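Designed protein (Trypanosoma brucei, PDB 6IEV) is a designed protein with a thioredoxin-like fold, of no established function, whose variants have been studied for stability at high temperatures. Local coordinates at residues A[85-90]-A[96-101]; A[75-78]-A[83-86]; A[23-26]-A[30-33]. All blocks are in the same frame, centred on the assembly; numbering follows the deposited sequence.

Interaction 1: residues A[85-90]-A[96-101]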
ATOM      1  N   GLU A  85      -2.120 -18.598 -26.436  1.00 48.49           N
ATOM      2  CA  GLU A  85      -2.234 -20.053 -26.490  1.00 44.63           C
ATOM      3  C   GLU A  85      -1.456 -20.711 -25.354  1.00 49.15           C
ATOM      4  O   GLU A  85      -1.963 -21.626 -24.696  1.00 52.76           O
ATOM      5  CB  GLU A  85      -1.735 -20.564 -27.852  1.00 46.32           C
ATOM      6  CG  GLU A  85      -2.689 -20.333 -29.029  1.00 57.29           C
ATOM      7  CD  GLU A  85      -2.007 -20.500 -30.400  1.00 64.78           C
ATOM      8  OE1 GLU A  85      -0.891 -21.062 -30.457  1.00 63.05           O
ATOM      9  OE2 GLU A  85      -2.587 -20.063 -31.423  1.00 60.83           O
ATOM     10  N   TRP A  86      -0.227 -20.246 -25.108  1.00 44.53           N
ATOM     11  CA  TRP A  86       0.660 -20.906 -24.158  1.00 52.14           C
ATOM     12  C   TRP A  86       0.072 -20.931 -22.757  1.00 50.66           C
ATOM     13  O   TRP A  86       0.228 -21.913 -22.029  1.00 55.53           O
ATOM     14  CB  TRP A  86       2.012 -20.193 -24.127  1.00 55.28           C
ATOM     15  CG  TRP A  86       2.989 -20.850 -23.207  1.00 58.89           C
ATOM     16  CD1 TRP A  86       3.111 -20.670 -21.848  1.00 58.00           C
ATOM     17  CD2 TRP A  86       3.977 -21.808 -23.573  1.00 53.10           C
ATOM     18  NE1 TRP A  86       4.122 -21.459 -21.358  1.00 56.49           N
ATOM     19  CE2 TRP A  86       4.667 -22.168 -22.398  1.00 59.42           C
ATOM     20  CE3 TRP A  86       4.348 -22.396 -24.784  1.00 61.77           C
ATOM     21  CZ2 TRP A  86       5.713 -23.084 -22.405  1.00 65.93           C
ATOM     22  CZ3 TRP A  86       5.380 -23.300 -24.789  1.00 69.52           C
ATOM     23  CH2 TRP A  86       6.055 -23.634 -23.608  1.00 70.78           C
ATOM     24  N   TYR A  87      -0.547 -19.838 -22.342  1.00 45.47           N
ATOM     25  CA  TYR A  87      -1.152 -19.733 -21.025  1.00 42.65           C
ATOM     26  C   TYR A  87      -2.624 -20.108 -21.015  1.00 50.56           C
ATOM     27  O   TYR A  87      -3.293 -19.902 -19.999  1.00 53.27           O
ATOM     28  CB  TYR A  87      -0.949 -18.312 -20.481  1.00 44.97           C
ATOM     29  CG  TYR A  87       0.456 -18.098 -19.996  1.00 49.01           C
ATOM     30  CD1 TYR A  87       1.471 -17.774 -20.888  1.00 51.87           C
ATOM     31  CD2 TYR A  87       0.777 -18.237 -18.654  1.00 54.88           C
ATOM     32  CE1 TYR A  87       2.772 -17.594 -20.450  1.00 65.89           C
ATOM     33  CE2 TYR A  87       2.071 -18.048 -18.206  1.00 60.00           C
ATOM     34  CZ  TYR A  87       3.063 -17.727 -19.106  1.00 71.26           C
ATOM     35  OH  TYR A  87       4.357 -17.543 -18.677  1.00 83.11           O
ATOM     36  N   ASN A  88      -3.145 -20.643 -22.125  1.00 50.57           N
ATOM     37  CA  ASN A  88      -4.513 -21.155 -22.178  1.00 53.36           C
ATOM     38  C   ASN A  88      -5.539 -20.101 -21.760  1.00 53.72           C
ATOM     39  O   ASN A  88      -6.436 -20.357 -20.956  1.00 56.55           O
ATOM     40  CB  ASN A  88      -4.651 -22.425 -21.341  1.00 63.38           C
ATOM     41  CG  ASN A  88      -4.412 -23.673 -22.165  1.00 82.56           C
ATOM     42  OD1 ASN A  88      -3.441 -24.401 -21.948  1.00 88.81           O
ATOM     43  ND2 ASN A  88      -5.282 -23.907 -23.151  1.00 85.10           N
ATOM     44  N   ILE A  89      -5.408 -18.907 -22.327  1.00 58.55           N
ATOM     45  CA  ILE A  89      -6.300 -17.799 -21.998  1.00 58.65           C
ATOM     46  C   ILE A  89      -7.581 -17.956 -22.804  1.00 64.97           C
ATOM     47  O   ILE A  89      -7.564 -17.874 -24.037  1.00 66.14           O
ATOM     48  CB  ILE A  89      -5.649 -16.444 -22.296  1.00 54.92           C
ATOM     49  CG1 ILE A  89      -4.320 -16.299 -21.551  1.00 54.08           C
ATOM     50  CG2 ILE A  89      -6.643 -15.335 -21.994  1.00 49.93           C
ATOM     51  CD1 ILE A  89      -4.438 -16.470 -20.041  1.00 53.78           C
ATOM     52  N   THR A  90      -8.700 -18.109 -22.103  1.00 61.68           N
ATOM     53  CA  THR A  90      -9.976 -18.371 -22.742  1.00 68.27           C
ATOM     54  C   THR A  90     -10.876 -17.143 -22.827  1.00 72.34           C
ATOM     55  O   THR A  90     -11.801 -17.131 -23.645  1.00 79.79           O
ATOM     56  CB  THR A  90     -10.712 -19.476 -21.979  1.00 69.65           C
ATOM     57  OG1 THR A  90     -11.010 -19.020 -20.656  1.00 64.87           O
ATOM     58  CG2 THR A  90      -9.830 -20.706 -21.864  1.00 74.82           C
ATOM     59  N   VAL A  96      -2.993 -13.605 -14.619  1.00 39.13           N
ATOM     60  CA  VAL A  96      -2.279 -14.814 -14.224  1.00 33.93           C
ATOM     61  C   VAL A  96      -1.199 -14.425 -13.223  1.00 42.69           C
ATOM     62  O   VAL A  96      -0.500 -13.421 -13.414  1.00 42.11           O
ATOM     63  CB  VAL A  96      -1.654 -15.524 -15.436  1.00 47.81           C
ATOM     64  CG1 VAL A  96      -0.787 -16.690 -14.976  1.00 52.71           C
ATOM     65  CG2 VAL A  96      -2.754 -15.998 -16.416  1.00 45.34           C
ATOM     66  N   ILE A  97      -1.079 -15.192 -12.148  1.00 37.44           N
ATOM     67  CA  ILE A  97      -0.033 -14.979 -11.158  1.00 43.64           C
ATOM     68  C   ILE A  97       0.945 -16.137 -11.240  1.00 48.57           C
ATOM     69  O   ILE A  97       0.543 -17.299 -11.118  1.00 55.84           O
ATOM     70  CB  ILE A  97      -0.610 -14.834  -9.743  1.00 45.57           C
ATOM     71  CG1 ILE A  97      -1.655 -13.723  -9.738  1.00 45.47           C
ATOM     72  CG2 ILE A  97       0.504 -14.522  -8.749  1.00 45.75           C
ATOM     73  CD1 ILE A  97      -2.368 -13.572  -8.413  1.00 50.76           C
ATOM     74  N   GLU A  98       2.228 -15.823 -11.414  1.00 47.24           N
ATOM     75  CA  GLU A  98       3.248 -16.837 -11.606  1.00 45.94           C
ATOM     76  C   GLU A  98       4.417 -16.603 -10.663  1.00 45.83           C
ATOM     77  O   GLU A  98       4.695 -15.474 -10.251  1.00 46.60           O
ATOM     78  CB  GLU A  98       3.758 -16.845 -13.045  1.00 50.89           C
ATOM     79  CG  GLU A  98       2.732 -17.360 -14.051  1.00 71.45           C
ATOM     80  CD  GLU A  98       3.317 -18.363 -15.024  1.00 79.06           C
ATOM     81  OE1 GLU A  98       2.673 -19.407 -15.264  1.00 86.15           O
ATOM     82  OE2 GLU A  98       4.421 -18.105 -15.546  1.00 85.94           O
ATOM     83  N   LYS A  99       5.125 -17.685 -10.358  1.00 52.43           N
ATOM     84  CA  LYS A  99       6.378 -17.612  -9.622  1.00 52.60           C
ATOM     85  C   LYS A  99       7.244 -18.774 -10.074  1.00 53.80           C
ATOM     86  O   LYS A  99       6.763 -19.908 -10.138  1.00 62.05           O
ATOM     87  CB  LYS A  99       6.139 -17.661  -8.111  1.00 56.95           C
ATOM     88  CG  LYS A  99       7.396 -17.710  -7.269  1.00 63.19           C
ATOM     89  CD  LYS A  99       7.087 -17.369  -5.812  1.00 69.30           C
ATOM     90  CE  LYS A  99       7.977 -18.162  -4.852  1.00 75.70           C
ATOM     91  NZ  LYS A  99       9.414 -17.778  -4.951  1.00 78.99           N
ATOM     92  N   GLY A 100       8.481 -18.481 -10.455  1.00 52.10           N
ATOM     93  CA  GLY A 100       9.358 -19.532 -10.962  1.00 62.00           C
ATOM     94  C   GLY A 100       8.763 -20.335 -12.098  1.00 74.42           C
ATOM     95  O   GLY A 100       8.927 -21.564 -12.148  1.00 85.39           O
ATOM     96  N   GLY A 101       8.045 -19.675 -13.006  1.00 68.93           N
ATOM     97  CA  GLY A 101       7.458 -20.344 -14.149  1.00 69.66           C
ATOM     98  C   GLY A 101       6.241 -21.195 -13.853  1.00 70.92           C
ATOM     99  O   GLY A 101       5.664 -21.766 -14.784  1.00 78.08           O
TER
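Glu-98 OE2 accepts a hydrogen bond from the hydroxyl of Tyr-87, OH to OE2 3.2 Å, and a weak second one from Thr-35 OG1 of helix 28-35. The phenol comes down onto OE2 from above the carboxylate plane, 57° out of it, so this long bond is not aimed at an in-plane position. The carboxylate also lies along the edge of the Tyr-87 ring: Glu-98 CD is in the ring plane 3.4 Å from Tyr-87 CE2, and the two planes stand 65° apart. A bend at chi2 (-134°) turns the buried Glu-98 carboxylate back toward the phenol. In thioredoxin-fold terms, the end of helix 81-86 here meets strand 94-99, joined by the loop that in thioredoxins carries the cis-proline. The helix closes in a Schellman motif, with Asn-88 at positive phi as its C-prime residue, Asn-88 N reaching Glu-85 O and Ile-89 N reaching Arg-84 O. This turn leaves Tyr-87 and Ile-89 both able to touch the strand. Beside the polar pair lies an apolar patch: Val-96 CG1 sits 4.3 Å from Tyr-87 CD2, obliquely to the ring, while Val-96 CG2 meets Ile-89 CD1 at 4.0 Å. Phe-45 of strand 40-46 touches both aliphatic residues, and Leu-31 packs on the Tyr-87 ring.

Interaction 2: residues A[75-78]-A[83-86]; sequences VDTS and AREW
Thr-77 and Arg-84 owe their meeting to their first torsions. In Thr-77 (chi1 66°) the methyl CG2 stands opposite the carbonyl carbon and OG1 is wedged between the backbone N and that carbon; in Arg-84 (chi1 -163°) CG extends away from the backbone N and lies alongside the methyl. The closest approach is Thr-77 CG2 to Arg-84 CG, 3.9 Å, with Arg-84 CB 4.1 Å from the same methyl. Only the aliphatic root of the arginine is used against the threonine; the two side chains run at a slant to each other, and the chain then bends at chi3 (58°), carrying the guanidinium off toward the end of the helix, where NH1 makes a weak hydrogen bond to Ile-89 O. The threonine hydroxyl is occupied separately, in a weak bond with Thr-46 O.

Deeper in, Val-75 and Ala-83 make a small apolar contact, both CB atoms being directed at the opposite segment, with CG1 of the valine 4.0 Å from Ala-83 CB. No hydrogen bond crosses between the segments.

The chain just past the strand is shaped by an Asx turn: Asp-76 OD1 accepts from Ser-78 N (2.8 Å) and from Ser-78 OG (2.9 Å), both donors arriving from one face of the carboxylate, the amide from well above it.

The contact lies where strand 70-76 runs out, against the middle of the short helix 81-86 that follows it. Ile-43 and Phe-45 of strand 40-46 touch Val-75 in the sheet, Leu-31 of helix 28-35 reaches it from beside helix 81-86, and Phe-45 and Leu-47 touch Thr-77.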
ATOM      1  N   VAL A  75      -0.049  -8.162 -21.646  1.00 38.04           N
ATOM      2  CA  VAL A  75       0.101  -8.880 -22.903  1.00 38.92           C
ATOM      3  C   VAL A  75      -1.118  -8.598 -23.770  1.00 42.96           C
ATOM      4  O   VAL A  75      -2.237  -8.981 -23.416  1.00 40.70           O
ATOM      5  CB  VAL A  75       0.277 -10.387 -22.682  1.00 45.05           C
ATOM      6  CG1 VAL A  75       0.240 -11.115 -24.049  1.00 36.04           C
ATOM      7  CG2 VAL A  75       1.580 -10.642 -21.925  1.00 34.42           C
ATOM      8  N   ASP A  76      -0.909  -7.937 -24.899  1.00 35.50           N
ATOM      9  CA  ASP A  76      -2.013  -7.708 -25.824  1.00 41.41           C
ATOM     10  C   ASP A  76      -2.221  -8.973 -26.658  1.00 41.23           C
ATOM     11  O   ASP A  76      -1.424  -9.261 -27.555  1.00 41.00           O
ATOM     12  CB  ASP A  76      -1.713  -6.488 -26.694  1.00 44.22           C
ATOM     13  CG  ASP A  76      -2.701  -6.323 -27.868  1.00 58.23           C
ATOM     14  OD1 ASP A  76      -3.701  -7.076 -27.983  1.00 61.58           O
ATOM     15  OD2 ASP A  76      -2.441  -5.443 -28.714  1.00 61.30           O
ATOM     16  N   THR A  77      -3.309  -9.709 -26.397  1.00 42.13           N
ATOM     17  CA  THR A  77      -3.512 -10.978 -27.089  1.00 44.55           C
ATOM     18  C   THR A  77      -3.746 -10.806 -28.583  1.00 49.07           C
ATOM     19  O   THR A  77      -3.539 -11.768 -29.330  1.00 56.26           O
ATOM     20  CB  THR A  77      -4.689 -11.780 -26.516  1.00 45.91           C
ATOM     21  OG1 THR A  77      -5.914 -11.082 -26.751  1.00 46.35           O
ATOM     22  CG2 THR A  77      -4.500 -12.025 -25.045  1.00 40.99           C
ATOM     23  N   SER A  78      -4.186  -9.628 -29.040  1.00 43.86           N
ATOM     24  CA  SER A  78      -4.479  -9.490 -30.466  1.00 46.68           C
ATOM     25  C   SER A  78      -3.208  -9.457 -31.301  1.00 45.36           C
ATOM     26  O   SER A  78      -3.276  -9.696 -32.507  1.00 46.97           O
ATOM     27  CB  SER A  78      -5.311  -8.234 -30.746  1.00 43.01           C
ATOM     28  OG  SER A  78      -4.479  -7.093 -30.813  1.00 54.21           O
ATOM     29  N   ALA A  83       1.427 -16.218 -26.972  1.00 40.80           N
ATOM     30  CA  ALA A  83       1.328 -16.103 -25.514  1.00 39.79           C
ATOM     31  C   ALA A  83      -0.082 -16.436 -25.035  1.00 41.05           C
ATOM     32  O   ALA A  83      -0.254 -17.109 -24.013  1.00 42.75           O
ATOM     33  CB  ALA A  83       1.723 -14.700 -25.038  1.00 41.31           C
ATOM     34  N   ARG A  84      -1.106 -16.011 -25.784  1.00 39.79           N
ATOM     35  CA  ARG A  84      -2.479 -16.394 -25.448  1.00 46.12           C
ATOM     36  C   ARG A  84      -2.646 -17.912 -25.422  1.00 51.05           C
ATOM     37  O   ARG A  84      -3.288 -18.463 -24.519  1.00 49.87           O
ATOM     38  CB  ARG A  84      -3.476 -15.779 -26.435  1.00 49.96           C
ATOM     39  CG  ARG A  84      -4.912 -15.805 -25.913  1.00 43.16           C
ATOM     40  CD  ARG A  84      -5.914 -15.912 -27.023  1.00 57.64           C
ATOM     41  NE  ARG A  84      -5.685 -17.114 -27.827  1.00 64.49           N
ATOM     42  CZ  ARG A  84      -6.042 -18.342 -27.461  1.00 78.00           C
ATOM     43  NH1 ARG A  84      -6.646 -18.534 -26.295  1.00 87.30           N
ATOM     44  NH2 ARG A  84      -5.800 -19.378 -28.260  1.00 84.78           N
ATOM     45  N   GLU A  85      -2.120 -18.598 -26.436  1.00 48.49           N
ATOM     46  CA  GLU A  85      -2.234 -20.053 -26.490  1.00 44.63           C
ATOM     47  C   GLU A  85      -1.456 -20.711 -25.354  1.00 49.15           C
ATOM     48  O   GLU A  85      -1.963 -21.626 -24.696  1.00 52.76           O
ATOM     49  CB  GLU A  85      -1.735 -20.564 -27.852  1.00 46.32           C
ATOM     50  CG  GLU A  85      -2.689 -20.333 -29.029  1.00 57.29           C
ATOM     51  CD  GLU A  85      -2.007 -20.500 -30.400  1.00 64.78           C
ATOM     52  OE1 GLU A  85      -0.891 -21.062 -30.457  1.00 63.05           O
ATOM     53  OE2 GLU A  85      -2.587 -20.063 -31.423  1.00 60.83           O
ATOM     54  N   TRP A  86      -0.227 -20.246 -25.108  1.00 44.53           N
ATOM     55  CA  TRP A  86       0.660 -20.906 -24.158  1.00 52.14           C
ATOM     56  C   TRP A  86       0.072 -20.931 -22.757  1.00 50.66           C
ATOM     57  O   TRP A  86       0.228 -21.913 -22.029  1.00 55.53           O
ATOM     58  CB  TRP A  86       2.012 -20.193 -24.127  1.00 55.28           C
ATOM     59  CG  TRP A  86       2.989 -20.850 -23.207  1.00 58.89           C
ATOM     60  CD1 TRP A  86       3.111 -20.670 -21.848  1.00 58.00           C
ATOM     61  CD2 TRP A  86       3.977 -21.808 -23.573  1.00 53.10           C
ATOM     62  NE1 TRP A  86       4.122 -21.459 -21.358  1.00 56.49           N
ATOM     63  CE2 TRP A  86       4.667 -22.168 -22.398  1.00 59.42           C
ATOM     64  CE3 TRP A  86       4.348 -22.396 -24.784  1.00 61.77           C
ATOM     65  CZ2 TRP A  86       5.713 -23.084 -22.405  1.00 65.93           C
ATOM     66  CZ3 TRP A  86       5.380 -23.300 -24.789  1.00 69.52           C
ATOM     67  CH2 TRP A  86       6.055 -23.634 -23.608  1.00 70.78           C
TER

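Interaction 3: residues A[23-26]-A[30-33]; sequences HVIM and ELRE
His-23 and Glu-30 reach toward each other from opposite directions, and their flat groups are turned 71° against each other. The imidazole offers its edge: NE2 donates to Glu-30 OE1 at 2.7 Å, with the oxygen close to the ring plane and an N-H...O angle of 164°. On the carboxylate the bond arrives on the syn side, somewhat out of the plane. The other oxygen, OE2, takes the backbone N of Met-26 at 2.8 Å, nearly straight in line with its C-O bond. Two bonds on two oxygens fix the rotation of the carboxylate, and the extended chain of Glu-30, with CG opposite the backbone N (chi1 179°), reaches from the helix to the strand. A water lies 2.8 Å from Val-24 O and 2.9 Å from Glu-30 OE1, placed to link the two. Ile-25 crosses at a slant and sets CD1 over a face of the carboxylate, 3.5 Å from Glu-30 CD, while its CG2 packs at nearly a right angle on Leu-31 CB, 3.9 Å away. Ile-25 and Leu-31 also meet Val-75 of strand 70-76, so the inner side is apolar and the polar pair lies nearer the surface. Ser-27 OG accepts from Glu-30 N in the first turn of the helix. The arrangement is the short beta-alpha connection from edge strand 23-24 into helix 28-35, as at the start of the thioredoxin fold.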
ATOM      1  N   HIS A  23       4.893  -3.645 -17.337  1.00 37.62           N
ATOM      2  CA  HIS A  23       5.788  -3.681 -18.483  1.00 34.98           C
ATOM      3  C   HIS A  23       5.063  -4.345 -19.668  1.00 35.90           C
ATOM      4  O   HIS A  23       4.501  -5.437 -19.526  1.00 34.31           O
ATOM      5  CB  HIS A  23       7.077  -4.419 -18.130  1.00 29.94           C
ATOM      6  CG  HIS A  23       7.952  -4.680 -19.318  1.00 41.42           C
ATOM      7  ND1 HIS A  23       8.436  -3.670 -20.118  1.00 42.74           N
ATOM      8  CD2 HIS A  23       8.400  -5.835 -19.860  1.00 40.27           C
ATOM      9  CE1 HIS A  23       9.141  -4.190 -21.109  1.00 43.86           C
ATOM     10  NE2 HIS A  23       9.142  -5.502 -20.970  1.00 44.16           N
ATOM     11  N   VAL A  24       5.028  -3.679 -20.817  1.00 35.46           N
ATOM     12  CA  VAL A  24       4.336  -4.248 -21.975  1.00 40.69           C
ATOM     13  C   VAL A  24       5.209  -5.318 -22.644  1.00 39.81           C
ATOM     14  O   VAL A  24       6.340  -5.048 -23.063  1.00 39.24           O
ATOM     15  CB  VAL A  24       3.929  -3.151 -22.962  1.00 34.94           C
ATOM     16  CG1 VAL A  24       3.511  -3.774 -24.299  1.00 44.21           C
ATOM     17  CG2 VAL A  24       2.772  -2.348 -22.380  1.00 36.92           C
ATOM     18  N   ILE A  25       4.663  -6.528 -22.769  1.00 39.02           N
ATOM     19  CA  ILE A  25       5.395  -7.696 -23.266  1.00 41.16           C
ATOM     20  C   ILE A  25       5.248  -7.804 -24.778  1.00 43.03           C
ATOM     21  O   ILE A  25       4.146  -7.661 -25.323  1.00 53.37           O
ATOM     22  CB  ILE A  25       4.899  -8.980 -22.582  1.00 45.21           C
ATOM     23  CG1 ILE A  25       5.458  -9.054 -21.164  1.00 40.96           C
ATOM     24  CG2 ILE A  25       5.263 -10.215 -23.411  1.00 42.09           C
ATOM     25  CD1 ILE A  25       6.977  -9.154 -21.106  1.00 41.99           C
ATOM     26  N   MET A  26       6.358  -8.055 -25.466  1.00 37.03           N
ATOM     27  CA  MET A  26       6.311  -8.175 -26.919  1.00 39.17           C
ATOM     28  C   MET A  26       6.212  -9.600 -27.456  1.00 38.60           C
ATOM     29  O   MET A  26       5.761  -9.771 -28.587  1.00 38.28           O
ATOM     30  CB  MET A  26       7.527  -7.499 -27.532  1.00 49.03           C
ATOM     31  CG  MET A  26       7.291  -6.047 -27.806  1.00 52.76           C
ATOM     32  SD  MET A  26       8.819  -5.362 -28.385  1.00 56.67           S
ATOM     33  CE  MET A  26       9.967  -6.137 -27.245  1.00 47.70           C
ATOM     34  N   GLU A  30      10.067 -13.344 -24.480  1.00 43.62           N
ATOM     35  CA  GLU A  30      10.290 -12.358 -23.431  1.00 43.06           C
ATOM     36  C   GLU A  30       9.475 -12.695 -22.193  1.00 43.73           C
ATOM     37  O   GLU A  30       9.970 -12.593 -21.070  1.00 39.61           O
ATOM     38  CB  GLU A  30       9.948 -10.955 -23.926  1.00 37.52           C
ATOM     39  CG  GLU A  30      10.149  -9.895 -22.846  1.00 42.51           C
ATOM     40  CD  GLU A  30       9.641  -8.519 -23.273  1.00 48.80           C
ATOM     41  OE1 GLU A  30       9.988  -7.526 -22.618  1.00 50.80           O
ATOM     42  OE2 GLU A  30       8.880  -8.430 -24.259  1.00 51.00           O
ATOM     43  N   LEU A  31       8.227 -13.123 -22.377  1.00 45.38           N
ATOM     44  CA  LEU A  31       7.363 -13.396 -21.233  1.00 46.80           C
ATOM     45  C   LEU A  31       7.872 -14.579 -20.412  1.00 47.69           C
ATOM     46  O   LEU A  31       7.815 -14.555 -19.179  1.00 44.18           O
ATOM     47  CB  LEU A  31       5.930 -13.642 -21.714  1.00 50.39           C
ATOM     48  CG  LEU A  31       4.870 -13.970 -20.660  1.00 53.42           C
ATOM     49  CD1 LEU A  31       4.978 -13.028 -19.462  1.00 46.02           C
ATOM     50  CD2 LEU A  31       3.492 -13.885 -21.269  1.00 53.98           C
ATOM     51  N   ARG A  32       8.367 -15.629 -21.076  1.00 49.56           N
ATOM     52  CA  ARG A  32       8.849 -16.796 -20.342  1.00 47.97           C
ATOM     53  C   ARG A  32      10.123 -16.497 -19.565  1.00 44.90           C
ATOM     54  O   ARG A  32      10.289 -16.976 -18.441  1.00 50.41           O
ATOM     55  CB  ARG A  32       9.081 -17.962 -21.299  1.00 44.01           C
ATOM     56  CG  ARG A  32       7.806 -18.530 -21.882  1.00 50.75           C
ATOM     57  CD  ARG A  32       8.098 -19.734 -22.770  1.00 65.11           C
ATOM     58  NE  ARG A  32       8.601 -20.888 -22.028  1.00 74.63           N
ATOM     59  CZ  ARG A  32       8.962 -22.037 -22.596  1.00 85.69           C
ATOM     60  NH1 ARG A  32       8.874 -22.195 -23.918  1.00 75.89           N
ATOM     61  NH2 ARG A  32       9.404 -23.032 -21.837  1.00 97.27           N
ATOM     62  N   GLU A  33      11.027 -15.694 -20.132  1.00 46.72           N
ATOM     63  CA  GLU A  33      12.220 -15.312 -19.383  1.00 55.26           C
ATOM     64  C   GLU A  33      11.879 -14.386 -18.224  1.00 56.22           C
ATOM     65  O   GLU A  33      12.587 -14.379 -17.214  1.00 64.42           O
ATOM     66  CB  GLU A  33      13.265 -14.682 -20.308  1.00 62.35           C
ATOM     67  CG  GLU A  33      14.263 -15.718 -20.847  1.00 81.40           C
ATOM     68  CD  GLU A  33      15.715 -15.229 -20.876  1.00 99.24           C
ATOM     69  OE1 GLU A  33      16.051 -14.365 -21.720  1.00103.42           O
ATOM     70  OE2 GLU A  33      16.523 -15.726 -20.056  1.00103.02           O
TER
HETATM   71  O   HOH W   1       8.837  -5.396 -24.245  1.00 34.58           O

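In the fold
Along the chain, interaction 3 closes first, interaction 2 follows, and interaction 1 begins on the helix where interaction 2 ends, sharing Glu-85 and Trp-86. Their centres lie 10 to 12 Å apart, and all three reach the one mixed sheet: edge strand 23-24 and its neighbour 70-76 serve interactions 3 and 2, while strand 94-99, antiparallel to 40-46, serves interaction 1. Helix 81-86 is common to interactions 1 and 2. Leu-31 of helix 28-35 ties all three together, its CD2 packing on Val-75, Ala-83 and Tyr-87. The contacts thus join helix 28-35, helix 81-86 and the turn after it to strands 23-24, 70-76 and 94-99 of a single thioredoxin-like domain.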